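Local coordinates for protein WZI (Escherichia coli, PDB 2YNK) that sits in the outer membrane as a carbohydrate-binding beta-barrel, a lectin that underpins group 1 capsule assembly, at residues Leu10-Ile23 with Ala44-Ile58. Numbering follows the deposited sequence.
Sequences LRNDLAWLSDRGVI and AKPSYSSEQVVLARI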
loop_
_atom_site.group_PDB
_atom_site.type_symbol
_atom_site.label_atom_id
_atom_site.label_comp_id
_atom_site.label_asym_id
_atom_site.label_seq_id
_atom_site.Cartn_x
_atom_site.Cartn_y
_atom_site.Cartn_z
ATOM N N LEU A 10 -1.023 -10.246 5.955
ATOM C CA LEU A 10 -2.274 -9.864 6.625
ATOM C C LEU A 10 -3.357 -9.470 5.624
ATOM O O LEU A 10 -4.498 -9.950 5.700
ATOM C CB LEU A 10 -2.047 -8.695 7.595
ATOM C CG LEU A 10 -3.242 -8.346 8.495
ATOM C CD1 LEU A 10 -3.518 -9.507 9.446
ATOM C CD2 LEU A 10 -3.014 -7.058 9.276
ATOM N N ARG A 11 -2.982 -8.585 4.702
ATOM C CA ARG A 11 -3.911 -8.041 3.723
ATOM C C ARG A 11 -4.541 -9.134 2.888
ATOM O O ARG A 11 -5.733 -9.095 2.643
ATOM C CB ARG A 11 -3.222 -7.026 2.786
ATOM C CG ARG A 11 -4.116 -6.639 1.618
ATOM C CD ARG A 11 -3.734 -5.371 0.887
ATOM N NE ARG A 11 -4.764 -5.113 -0.116
ATOM C CZ ARG A 11 -4.591 -4.495 -1.280
ATOM N NH1 ARG A 11 -3.408 -4.014 -1.636
ATOM N NH2 ARG A 11 -5.627 -4.359 -2.103
ATOM N N ASN A 12 -3.742 -10.085 2.421
ATOM C CA ASN A 12 -4.259 -11.144 1.560
ATOM C C ASN A 12 -5.223 -12.074 2.342
ATOM O O ASN A 12 -6.254 -12.501 1.820
ATOM C CB ASN A 12 -3.110 -11.938 0.924
ATOM C CG ASN A 12 -2.229 -11.081 0.015
ATOM O OD1 ASN A 12 -1.023 -10.968 0.237
ATOM N ND2 ASN A 12 -2.826 -10.471 -1.005
ATOM N N ASP A 13 -4.880 -12.355 3.599
ATOM C CA ASP A 13 -5.729 -13.123 4.492
ATOM C C ASP A 13 -7.057 -12.398 4.796
ATOM O O ASP A 13 -8.125 -13.009 4.755
ATOM C CB ASP A 13 -4.967 -13.474 5.783
ATOM C CG ASP A 13 -4.062 -14.701 5.624
ATOM O OD1 ASP A 13 -3.784 -15.092 4.474
ATOM O OD2 ASP A 13 -3.630 -15.290 6.640
ATOM N N LEU A 14 -6.994 -11.102 5.084
ATOM C CA LEU A 14 -8.210 -10.315 5.294
ATOM C C LEU A 14 -9.039 -10.248 4.017
ATOM O O LEU A 14 -10.261 -10.382 4.062
ATOM C CB LEU A 14 -7.880 -8.888 5.753
ATOM C CG LEU A 14 -7.346 -8.687 7.173
ATOM C CD1 LEU A 14 -7.190 -7.200 7.453
ATOM C CD2 LEU A 14 -8.266 -9.333 8.197
ATOM N N ALA A 15 -8.373 -10.037 2.883
ATOM C CA ALA A 15 -9.061 -9.900 1.596
ATOM C C ALA A 15 -9.761 -11.198 1.201
ATOM O O ALA A 15 -10.824 -11.184 0.580
ATOM C CB ALA A 15 -8.081 -9.473 0.509
ATOM N N TRP A 16 -9.143 -12.316 1.558
ATOM C CA TRP A 16 -9.713 -13.632 1.317
ATOM C C TRP A 16 -11.003 -13.751 2.092
ATOM O O TRP A 16 -12.051 -14.064 1.534
ATOM C CB TRP A 16 -8.698 -14.697 1.738
ATOM C CG TRP A 16 -9.011 -16.125 1.347
ATOM C CD1 TRP A 16 -8.582 -16.808 0.217
ATOM C CD2 TRP A 16 -9.786 -17.112 2.113
ATOM N NE1 TRP A 16 -9.048 -18.101 0.222
ATOM C CE2 TRP A 16 -9.765 -18.348 1.333
ATOM C CE3 TRP A 16 -10.468 -17.091 3.318
ATOM C CZ2 TRP A 16 -10.417 -19.498 1.759
ATOM C CZ3 TRP A 16 -11.115 -18.259 3.744
ATOM C CH2 TRP A 16 -11.093 -19.430 2.979
ATOM N N LEU A 17 -10.937 -13.456 3.385
ATOM C CA LEU A 17 -12.095 -13.552 4.262
ATOM C C LEU A 17 -13.219 -12.597 3.843
ATOM O O LEU A 17 -14.403 -12.949 3.909
ATOM C CB LEU A 17 -11.671 -13.284 5.713
ATOM C CG LEU A 17 -10.797 -14.378 6.336
ATOM C CD1 LEU A 17 -9.935 -13.816 7.450
ATOM C CD2 LEU A 17 -11.660 -15.529 6.844
ATOM N N SER A 18 -12.842 -11.399 3.402
ATOM C CA SER A 18 -13.816 -10.355 3.074
ATOM C C SER A 18 -14.576 -10.674 1.796
ATOM O O SER A 18 -15.790 -10.520 1.740
ATOM C CB SER A 18 -13.124 -8.989 2.955
ATOM O OG SER A 18 -13.921 -8.049 2.249
ATOM N N ASP A 19 -13.859 -11.127 0.778
ATOM C CA ASP A 19 -14.465 -11.381 -0.526
ATOM C C ASP A 19 -15.303 -12.652 -0.536
ATOM O O ASP A 19 -16.145 -12.829 -1.400
ATOM C CB ASP A 19 -13.386 -11.453 -1.608
ATOM C CG ASP A 19 -12.802 -10.092 -1.946
ATOM O OD1 ASP A 19 -12.940 -9.144 -1.139
ATOM O OD2 ASP A 19 -12.204 -9.967 -3.033
ATOM N N ARG A 20 -15.056 -13.534 0.425
ATOM C CA ARG A 20 -15.866 -14.725 0.619
ATOM C C ARG A 20 -17.031 -14.463 1.559
ATOM O O ARG A 20 -17.762 -15.383 1.881
ATOM C CB ARG A 20 -15.019 -15.856 1.203
ATOM C CG ARG A 20 -13.950 -16.385 0.264
ATOM C CD ARG A 20 -13.164 -17.512 0.912
ATOM N NE ARG A 20 -14.002 -18.686 1.152
ATOM C CZ ARG A 20 -14.349 -19.579 0.229
ATOM N NH1 ARG A 20 -13.935 -19.455 -1.025
ATOM N NH2 ARG A 20 -15.125 -20.608 0.565
ATOM N N GLY A 21 -17.191 -13.226 2.025
ATOM C CA GLY A 21 -18.304 -12.872 2.900
ATOM C C GLY A 21 -18.205 -13.334 4.349
ATOM O O GLY A 21 -19.141 -13.137 5.118
ATOM N N VAL A 22 -17.087 -13.935 4.737
ATOM C CA VAL A 22 -16.890 -14.370 6.117
ATOM C C VAL A 22 -16.715 -13.202 7.083
ATOM O O VAL A 22 -17.006 -13.339 8.265
ATOM C CB VAL A 22 -15.654 -15.262 6.243
ATOM C CG1 VAL A 22 -15.448 -15.686 7.690
ATOM C CG2 VAL A 22 -15.772 -16.462 5.316
ATOM N N ILE A 23 -16.175 -12.082 6.588
ATOM C CA ILE A 23 -16.146 -10.809 7.327
ATOM C C ILE A 23 -16.455 -9.637 6.390
ATOM O O ILE A 23 -16.483 -9.801 5.167
ATOM C CB ILE A 23 -14.807 -10.562 8.060
ATOM C CG1 ILE A 23 -13.618 -10.632 7.103
ATOM C CG2 ILE A 23 -14.616 -11.563 9.185
ATOM C CD1 ILE A 23 -12.270 -10.571 7.803
ATOM N N ALA A 44 -17.821 -12.671 12.598
ATOM C CA ALA A 44 -17.321 -13.509 11.516
ATOM C C ALA A 44 -18.189 -14.756 11.380
ATOM O O ALA A 44 -18.447 -15.455 12.362
ATOM C CB ALA A 44 -15.872 -13.901 11.770
ATOM N N LYS A 45 -18.618 -15.030 10.153
ATOM C CA LYS A 45 -19.437 -16.190 9.849
ATOM C C LYS A 45 -18.680 -17.135 8.914
ATOM O O LYS A 45 -18.824 -17.063 7.692
ATOM C CB LYS A 45 -20.769 -15.743 9.240
ATOM C CG LYS A 45 -21.668 -15.012 10.234
ATOM C CD LYS A 45 -23.048 -14.707 9.659
ATOM C CE LYS A 45 -23.926 -13.953 10.654
ATOM N NZ LYS A 45 -25.341 -13.816 10.189
ATOM N N PRO A 46 -17.835 -18.006 9.491
ATOM C CA PRO A 46 -17.231 -19.084 8.719
ATOM C C PRO A 46 -18.178 -20.270 8.576
ATOM O O PRO A 46 -19.057 -20.463 9.412
ATOM C CB PRO A 46 -16.011 -19.475 9.555
ATOM C CG PRO A 46 -16.367 -19.105 10.951
ATOM C CD PRO A 46 -17.277 -17.915 10.853
ATOM N N SER A 47 -18.007 -21.034 7.503
ATOM C CA SER A 47 -18.755 -22.273 7.294
ATOM C C SER A 47 -17.899 -23.420 6.741
ATOM O O SER A 47 -18.376 -24.547 6.639
ATOM C CB SER A 47 -19.937 -22.011 6.362
ATOM O OG SER A 47 -19.507 -21.365 5.180
ATOM N N TYR A 48 -16.646 -23.137 6.384
ATOM C CA TYR A 48 -15.711 -24.174 5.961
ATOM C C TYR A 48 -14.492 -24.186 6.874
ATOM O O TYR A 48 -14.254 -23.229 7.604
ATOM C CB TYR A 48 -15.299 -23.952 4.514
ATOM C CG TYR A 48 -16.457 -24.031 3.547
ATOM C CD1 TYR A 48 -16.910 -25.257 3.069
ATOM C CD2 TYR A 48 -17.107 -22.878 3.114
ATOM C CE1 TYR A 48 -17.969 -25.330 2.179
ATOM C CE2 TYR A 48 -18.167 -22.938 2.227
ATOM C CZ TYR A 48 -18.594 -24.162 1.762
ATOM O OH TYR A 48 -19.651 -24.216 0.885
ATOM N N SER A 49 -13.741 -25.281 6.848
ATOM C CA SER A 49 -12.579 -25.443 7.721
ATOM C C SER A 49 -11.443 -24.559 7.218
ATOM O O SER A 49 -10.698 -23.966 8.005
ATOM C CB SER A 49 -12.132 -26.902 7.756
ATOM O OG SER A 49 -13.206 -27.760 7.415
ATOM N N SER A 50 -11.320 -24.463 5.898
ATOM C CA SER A 50 -10.390 -23.522 5.294
ATOM C C SER A 50 -10.606 -22.136 5.883
ATOM O O SER A 50 -9.644 -21.425 6.160
ATOM C CB SER A 50 -10.550 -23.486 3.771
ATOM O OG SER A 50 -11.873 -23.148 3.397
ATOM N N GLU A 51 -11.864 -21.767 6.099
ATOM C CA GLU A 51 -12.189 -20.442 6.624
ATOM C C GLU A 51 -11.794 -20.241 8.090
ATOM O O GLU A 51 -11.503 -19.119 8.505
ATOM C CB GLU A 51 -13.672 -20.128 6.405
ATOM C CG GLU A 51 -14.036 -20.021 4.931
ATOM C CD GLU A 51 -15.522 -19.893 4.677
ATOM O OE1 GLU A 51 -16.341 -20.383 5.495
ATOM O OE2 GLU A 51 -15.868 -19.313 3.626
ATOM N N GLN A 52 -11.766 -21.316 8.869
ATOM C CA GLN A 52 -11.374 -21.216 10.275
ATOM C C GLN A 52 -9.860 -21.088 10.358
ATOM O O GLN A 52 -9.341 -20.349 11.187
ATOM C CB GLN A 52 -11.875 -22.421 11.077
ATOM C CG GLN A 52 -13.320 -22.797 10.760
ATOM C CD GLN A 52 -14.115 -23.274 11.966
ATOM O OE1 GLN A 52 -14.671 -24.379 11.965
ATOM N NE2 GLN A 52 -14.187 -22.434 12.996
ATOM N N VAL A 53 -9.165 -21.799 9.475
ATOM C CA VAL A 53 -7.709 -21.694 9.355
ATOM C C VAL A 53 -7.264 -20.252 9.072
ATOM O O VAL A 53 -6.405 -19.710 9.765
ATOM C CB VAL A 53 -7.174 -22.611 8.230
ATOM C CG1 VAL A 53 -5.712 -22.308 7.923
ATOM C CG2 VAL A 53 -7.352 -24.075 8.601
ATOM N N VAL A 54 -7.858 -19.625 8.064
ATOM C CA VAL A 54 -7.523 -18.242 7.761
ATOM C C VAL A 54 -7.858 -17.346 8.953
ATOM O O VAL A 54 -7.003 -16.602 9.409
ATOM C CB VAL A 54 -8.208 -17.729 6.474
ATOM C CG1 VAL A 54 -7.899 -16.255 6.267
ATOM C CG2 VAL A 54 -7.756 -18.537 5.261
ATOM N N LEU A 55 -9.085 -17.430 9.463
ATOM C CA LEU A 55 -9.499 -16.649 10.641
ATOM C C LEU A 55 -8.485 -16.662 11.787
ATOM O O LEU A 55 -8.152 -15.615 12.344
ATOM C CB LEU A 55 -10.844 -17.159 11.194
ATOM C CG LEU A 55 -12.123 -16.546 10.616
ATOM C CD1 LEU A 55 -13.331 -17.012 11.415
ATOM C CD2 LEU A 55 -12.054 -15.024 10.589
ATOM N N ALA A 56 -8.009 -17.846 12.148
ATOM C CA ALA A 56 -7.123 -17.983 13.303
ATOM C C ALA A 56 -5.807 -17.255 13.056
ATOM O O ALA A 56 -5.140 -16.811 13.995
ATOM C CB ALA A 56 -6.873 -19.457 13.612
ATOM N N ARG A 57 -5.458 -17.130 11.777
ATOM C CA ARG A 57 -4.211 -16.494 11.343
ATOM C C ARG A 57 -4.220 -14.991 11.598
ATOM O O ARG A 57 -3.188 -14.423 11.933
ATOM C CB ARG A 57 -3.955 -16.798 9.858
ATOM C CG ARG A 57 -2.597 -17.427 9.574
ATOM C CD ARG A 57 -2.690 -18.568 8.570
ATOM N NE ARG A 57 -3.245 -18.141 7.286
ATOM C CZ ARG A 57 -3.558 -18.965 6.282
ATOM N NH1 ARG A 57 -3.372 -20.281 6.387
ATOM N NH2 ARG A 57 -4.056 -18.466 5.152
ATOM N N ILE A 58 -5.379 -14.348 11.475
ATOM C CA ILE A 58 -5.461 -12.887 11.655
ATOM C C ILE A 58 -4.838 -12.382 12.961
ATOM O O ILE A 58 -3.945 -11.543 12.933
ATOM C CB ILE A 58 -6.903 -12.359 11.556
ATOM C CG1 ILE A 58 -7.539 -12.726 10.200
ATOM C CG2 ILE A 58 -6.940 -10.851 11.781
ATOM C CD1 ILE A 58 -6.687 -12.492 8.974
#
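Leu17 and Val54 meet where helices 10-19 and 49-58 cross in a broadly antiparallel sense, 137° between their directions, the short axes 9.7 Å apart at closest approach. Leu17 is a knob in the hole made by Glu51, Val54, Leu55 and Ile58; Ile58 answers among Leu10, Asp13, Leu14 and Leu17, its CD1 lying 3.6 Å from Leu14 CD2. Val54 splits its branches: CG1, anti to the backbone N (chi1 176°), slides past Leu17, while CG2 makes a CH-pi contact over one face of the Trp16 six-membered ring. The CD of Arg20 lies over the opposite face.

Two salt bridges join the helices. Arg57 NE gives Asp13 OD2 a nearly straight bond of 2.9 Å on the syn side, tilted 28° out of the carboxylate plane. Nearer the end of helix 10-19, Arg20 NE reaches the anti lone pair of Glu51 OE2 at 3.2 Å. Beyond the Schellman turn at Gly21, Val22 O takes the Lys45 N-H at 3.0 Å.

These helices belong to the N-terminal helical region packed against strands of the 18-stranded barrel, including 306-317 and 368-377. Glu51 is positioned through OE1, which accepts from Ser47 N, nearly along the C-O axis, and from Tyr48 N, above the carboxylate plane. Trp16 NE1 donates to His316 O, and Arg383 is a second partner of Asp13 OD2.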